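Local coordinates for protein flavoredoxin (Methanosarcina acetivorans, PDB 3BNK) that binds flavin mononucleotide in a flavin reductase-like fold and probably serves in electron transfer, at residues A23-K28 with T57-A62; G65-N70 with C119-T124. One frame throughout, in Å; residues are numbered along the deposited sequence.

Interaction 1 of 2, residues A23-K28 with T57-A62; sequences ANVKGK and TPEGIA. With FMN (flavin mononucleotide), chain D.
Val25 lies with both methyls on the backbone N and CA of Gly60, whose CA is 3.8 Å from Val25 CG2; with CG1 anti to the backbone N (chi1 -161°), that branch also meets Glu59 CB at 4.1 Å. The two backbones come closest here, the CA atoms of Val25 and Gly60 being 4.0 Å apart. Gly60 CA is within 3.0 Å of Asn24 O, and a CB modelled on it would collide with that oxygen and with Val25 CG2. Ala23 CB packs 3.7 Å from Ile61 CG1 and faces Thr57 CG2 at 4.2 Å. The short axes of strand 23-25 and helix 57-62 pass 6.4 Å apart at 96°, so the helix runs across the end of a strand of the flavin reductase-like domain, where the type I' turn Val25-Lys28 begins. An alanine at Val25 would lose both methyls and would probably leave a gap over Gly60 N and CA and beside Glu59 CB. Thr57 binds the FMN phosphate through its backbone N, which donates to O2P of FMN at 2.9 Å; its OG1 lies very close to that oxygen, at a length too short to be taken at face value. Asn30 ND2 adds a weak hydrogen bond to Thr57 OG1.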
# COMPACT_ATOMS: atom_id res chain seq x y z
N ALA B 23 15.68 -2.65 -10.60
CA ALA B 23 16.49 -1.53 -11.02
C ALA B 23 17.82 -1.99 -11.60
O ALA B 23 18.37 -3.04 -11.20
CB ALA B 23 16.71 -0.56 -9.85
N ASN B 24 18.31 -1.25 -12.58
CA ASN B 24 19.68 -1.41 -13.02
C ASN B 24 20.59 -0.71 -12.03
O ASN B 24 20.32 0.43 -11.64
CB ASN B 24 19.91 -0.85 -14.42
CG ASN B 24 19.57 -1.84 -15.52
OD1 ASN B 24 18.96 -2.89 -15.28
ND2 ASN B 24 19.97 -1.52 -16.74
N VAL B 25 21.63 -1.41 -11.60
CA VAL B 25 22.67 -0.85 -10.75
C VAL B 25 23.97 -1.20 -11.46
O VAL B 25 24.24 -2.37 -11.72
CB VAL B 25 22.65 -1.42 -9.31
CG1 VAL B 25 23.42 -0.49 -8.36
CG2 VAL B 25 21.21 -1.62 -8.79
N LYS B 26 24.73 -0.16 -11.81
CA LYS B 26 25.95 -0.30 -12.61
C LYS B 26 25.72 -1.18 -13.85
O LYS B 26 26.55 -2.05 -14.18
CB LYS B 26 27.11 -0.84 -11.76
CG LYS B 26 27.63 0.12 -10.70
CD LYS B 26 28.54 -0.60 -9.71
CE LYS B 26 28.74 0.22 -8.45
NZ LYS B 26 29.10 -0.66 -7.29
N GLY B 27 24.60 -0.94 -14.52
CA GLY B 27 24.27 -1.62 -15.78
C GLY B 27 23.70 -3.02 -15.65
O GLY B 27 23.34 -3.63 -16.67
N LYS B 28 23.62 -3.54 -14.42
CA LYS B 28 23.16 -4.91 -14.16
C LYS B 28 21.84 -4.92 -13.40
O LYS B 28 21.63 -4.13 -12.49
CB LYS B 28 24.22 -5.68 -13.38
CG LYS B 28 24.03 -7.20 -13.34
CD LYS B 28 25.37 -7.96 -13.16
CE LYS B 28 26.17 -7.52 -11.93
NZ LYS B 28 25.42 -7.59 -10.64
N THR B 57 19.69 -1.31 -3.96
CA THR B 57 18.75 -0.86 -4.98
C THR B 57 18.70 0.69 -5.19
O THR B 57 18.68 1.12 -6.35
CB THR B 57 17.35 -1.49 -4.74
OG1 THR B 57 17.45 -2.92 -4.85
CG2 THR B 57 16.31 -0.98 -5.74
N PRO B 58 18.70 1.51 -4.10
CA PRO B 58 18.59 2.97 -4.28
C PRO B 58 19.66 3.60 -5.16
O PRO B 58 19.32 4.52 -5.92
CB PRO B 58 18.70 3.51 -2.85
CG PRO B 58 18.27 2.39 -1.99
CD PRO B 58 18.77 1.16 -2.67
N GLU B 59 20.91 3.13 -5.08
CA GLU B 59 21.99 3.58 -5.98
C GLU B 59 21.57 3.46 -7.44
O GLU B 59 21.84 4.34 -8.23
CB GLU B 59 23.26 2.75 -5.83
CG GLU B 59 23.82 2.67 -4.43
CD GLU B 59 25.11 1.88 -4.39
OE1 GLU B 59 25.79 1.76 -5.45
OE2 GLU B 59 25.44 1.39 -3.28
N GLY B 60 20.93 2.34 -7.79
CA GLY B 60 20.49 2.09 -9.15
C GLY B 60 19.32 2.95 -9.57
O GLY B 60 19.31 3.48 -10.68
N ILE B 61 18.33 3.09 -8.69
CA ILE B 61 17.21 3.97 -8.99
C ILE B 61 17.68 5.43 -9.15
O ILE B 61 17.26 6.12 -10.08
CB ILE B 61 16.04 3.83 -7.99
CG1 ILE B 61 15.56 2.36 -7.95
CG2 ILE B 61 14.89 4.74 -8.38
CD1 ILE B 61 14.39 2.11 -7.02
N ALA B 62 18.59 5.87 -8.28
CA ALA B 62 19.18 7.20 -8.41
C ALA B 62 19.95 7.37 -9.74
O ALA B 62 19.82 8.40 -10.38
CB ALA B 62 20.07 7.53 -7.20
N1 FMN D . 13.02 -3.37 2.12
C2 FMN D . 12.67 -2.06 1.90
O2 FMN D . 13.54 -1.19 1.98
N3 FMN D . 11.37 -1.72 1.57
C4 FMN D . 10.42 -2.73 1.47
O4 FMN D . 9.27 -2.42 1.20
C4A FMN D . 10.77 -4.06 1.70
N5 FMN D . 9.83 -5.07 1.62
C5A FMN D . 10.18 -6.39 1.83
C6 FMN D . 9.20 -7.39 1.70
C7 FMN D . 9.53 -8.73 1.92
C7M FMN D . 8.49 -9.78 1.67
C8 FMN D . 10.85 -9.08 2.25
C8M FMN D . 11.30 -10.52 2.25
C9 FMN D . 11.83 -8.08 2.35
C9A FMN D . 11.51 -6.73 2.13
N10 FMN D . 12.47 -5.72 2.23
C10 FMN D . 12.10 -4.39 2.02
C1' FMN D . 13.92 -6.06 2.46
C2' FMN D . 14.76 -6.00 1.19
O2' FMN D . 14.06 -6.60 0.11
C3' FMN D . 16.07 -6.77 1.36
O3' FMN D . 16.89 -6.23 2.38
C4' FMN D . 16.82 -6.89 0.04
O4' FMN D . 17.85 -7.83 0.19
C5' FMN D . 17.41 -5.59 -0.49
O5' FMN D . 18.00 -5.95 -1.73
P FMN D . 19.19 -5.10 -2.41
O1P FMN D . 20.26 -4.85 -1.39
O2P FMN D . 18.61 -3.78 -2.84
O3P FMN D . 19.75 -5.80 -3.62

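Interaction 2 of 2, residues G65-N70 with C119-T124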
# COMPACT_ATOMS: atom_id res chain seq x y z
N GLY B 65 17.09 6.83 -12.73
CA GLY B 65 15.84 7.57 -12.65
C GLY B 65 14.69 6.73 -13.15
O GLY B 65 13.77 7.25 -13.78
N SER B 66 14.76 5.42 -12.88
CA SER B 66 13.73 4.48 -13.32
C SER B 66 13.72 3.23 -12.45
O SER B 66 14.72 2.90 -11.83
CB SER B 66 13.91 4.10 -14.79
OG SER B 66 14.95 3.16 -14.95
N PHE B 67 12.57 2.55 -12.43
CA PHE B 67 12.42 1.30 -11.72
C PHE B 67 11.15 0.58 -12.19
O PHE B 67 10.31 1.14 -12.89
CB PHE B 67 12.40 1.52 -10.19
CG PHE B 67 11.22 2.33 -9.69
CD1 PHE B 67 10.03 1.69 -9.30
CD2 PHE B 67 11.29 3.73 -9.59
CE1 PHE B 67 8.95 2.43 -8.82
CE2 PHE B 67 10.21 4.48 -9.12
CZ PHE B 67 9.04 3.84 -8.73
N SER B 68 11.04 -0.69 -11.82
CA SER B 68 9.83 -1.45 -12.08
C SER B 68 9.24 -2.02 -10.81
O SER B 68 9.94 -2.26 -9.83
CB SER B 68 10.09 -2.57 -13.10
OG SER B 68 11.05 -3.49 -12.61
N VAL B 69 7.93 -2.23 -10.85
CA VAL B 69 7.19 -2.88 -9.79
C VAL B 69 6.56 -4.12 -10.43
O VAL B 69 5.79 -4.00 -11.38
CB VAL B 69 6.12 -1.94 -9.20
CG1 VAL B 69 5.39 -2.62 -8.06
CG2 VAL B 69 6.74 -0.65 -8.71
N ASN B 70 6.92 -5.29 -9.89
CA ASN B 70 6.64 -6.59 -10.51
C ASN B 70 5.84 -7.46 -9.54
O ASN B 70 6.19 -7.56 -8.36
CB ASN B 70 7.96 -7.32 -10.86
CG ASN B 70 8.80 -6.58 -11.89
OD1 ASN B 70 8.54 -6.64 -13.09
ND2 ASN B 70 9.84 -5.90 -11.42
N CYS B 119 8.43 2.38 -14.39
CA CYS B 119 8.22 3.69 -13.78
C CYS B 119 9.37 4.67 -13.95
O CYS B 119 10.54 4.30 -13.83
CB CYS B 119 7.87 3.56 -12.29
SG CYS B 119 6.50 2.42 -11.99
N ARG B 120 9.00 5.92 -14.23
CA ARG B 120 9.99 6.97 -14.35
C ARG B 120 10.02 7.83 -13.11
O ARG B 120 9.01 8.39 -12.72
CB ARG B 120 9.72 7.85 -15.58
CG ARG B 120 11.00 8.53 -16.04
CD ARG B 120 10.81 9.97 -16.35
NE ARG B 120 10.04 10.21 -17.56
CZ ARG B 120 8.88 10.86 -17.58
NH1 ARG B 120 8.35 11.34 -16.45
NH2 ARG B 120 8.25 11.03 -18.73
N VAL B 121 11.18 7.92 -12.48
CA VAL B 121 11.31 8.71 -11.26
C VAL B 121 10.93 10.16 -11.56
O VAL B 121 11.47 10.76 -12.50
CB VAL B 121 12.71 8.61 -10.61
CG1 VAL B 121 12.84 9.57 -9.46
CG2 VAL B 121 12.98 7.18 -10.14
N VAL B 122 9.98 10.67 -10.78
CA VAL B 122 9.50 12.05 -10.84
C VAL B 122 10.13 12.85 -9.68
O VAL B 122 10.65 13.95 -9.87
CB VAL B 122 7.94 12.11 -10.82
CG1 VAL B 122 7.42 13.53 -10.73
CG2 VAL B 122 7.36 11.43 -12.08
N GLU B 123 10.09 12.29 -8.48
CA GLU B 123 10.68 12.92 -7.30
C GLU B 123 11.20 11.86 -6.35
O GLU B 123 10.53 10.86 -6.09
CB GLU B 123 9.65 13.82 -6.59
CG GLU B 123 10.26 14.73 -5.53
CD GLU B 123 9.29 15.80 -5.00
OE1 GLU B 123 8.20 15.95 -5.58
OE2 GLU B 123 9.65 16.50 -3.99
N THR B 124 12.41 12.08 -5.85
CA THR B 124 12.98 11.27 -4.78
C THR B 124 12.79 11.99 -3.45
O THR B 124 13.40 13.05 -3.21
CB THR B 124 14.48 11.02 -4.99
OG1 THR B 124 14.68 10.37 -6.24
CG2 THR B 124 15.07 10.18 -3.85
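Gly65 O accepts a hydrogen bond from Val121 N at 3.0 Å, the donor standing above the carbonyl plane, 57° out of it. Gly65 is the first residue to leave helical geometry after helix 57-64, and its positive phi turns the chain into the strand; Val121 CG2 packs on its carbonyl carbon at 3.5 Å. Ser66 faces Arg120 in an antiparallel non-hydrogen-bonded pair. Beside that pair, Ser66 CA makes a CA-H...O contact of 3.2 Å with Cys119 O.

Phe67 then forms a hydrogen-bonded pair with Cys119, the evidence being two reciprocal backbone bonds: Phe67 N to Cys119 O at 3.0 Å, and Cys119 N to Phe67 O at 2.7 Å. With CG set between the backbone N and the carbonyl carbon (chi1 65°), the Phe67 ring swings across to the neighbouring strand. Cys119 CB sits over one ring face, 3.9 Å from the ring centroid in a CH-pi contact, while Cys119 SG approaches obliquely, 34° off the ring normal. Val121 CG2 meets the same ring at its edge, 3.9 Å from CD2. Phe67 also touches Leu21 of strand 16-25 and Val49 of strand 46-52, so the ring faces the inside of the curled sheet, consistent with the split beta-barrel of FMN-binding flavin reductases. Ser68 OG accepts a hydrogen bond from Asn70 ND2 and is also bonded to Pro108 O. Val69 CG2 reaches Cys119 SG loosely, at 4.5 Å.

The pairing between strands 66-71 and 115-126 thus rests on backbone bonds, and the side-chain contacts are mainly apolar, centred on Phe67, Cys119 and Val121. The CH-pi and oblique sulfur-aromatic geometry is consistent with dispersion between CB, SG and the ring, while every hydrogen bond across the contact is made by main-chain atoms.

Interaction 1 and interaction 2 follow in series along the chain: helix 57-64, which packs on strand 16-25 in the first, leads directly into strand 66-71 of the second. Their centres lie about 11 Å apart, and Ile61 joins them, with CG2 3.6 Å from Val121 CG2 and CD1 3.8 Å from Phe67 CB. Strands 16-25 and 66-71 are neighbours in one sheet, so both contacts lie on the same curled sheet. Interaction 1 is mostly buried yet is held across its segments by van der Waals packing, while polar groups bond outside the pair, among them Thr57 to FMN and Asn24 to Tyr101; interaction 2, partly buried with Arg120 at the exposed margin, relies on main-chain hydrogen bonds between strands.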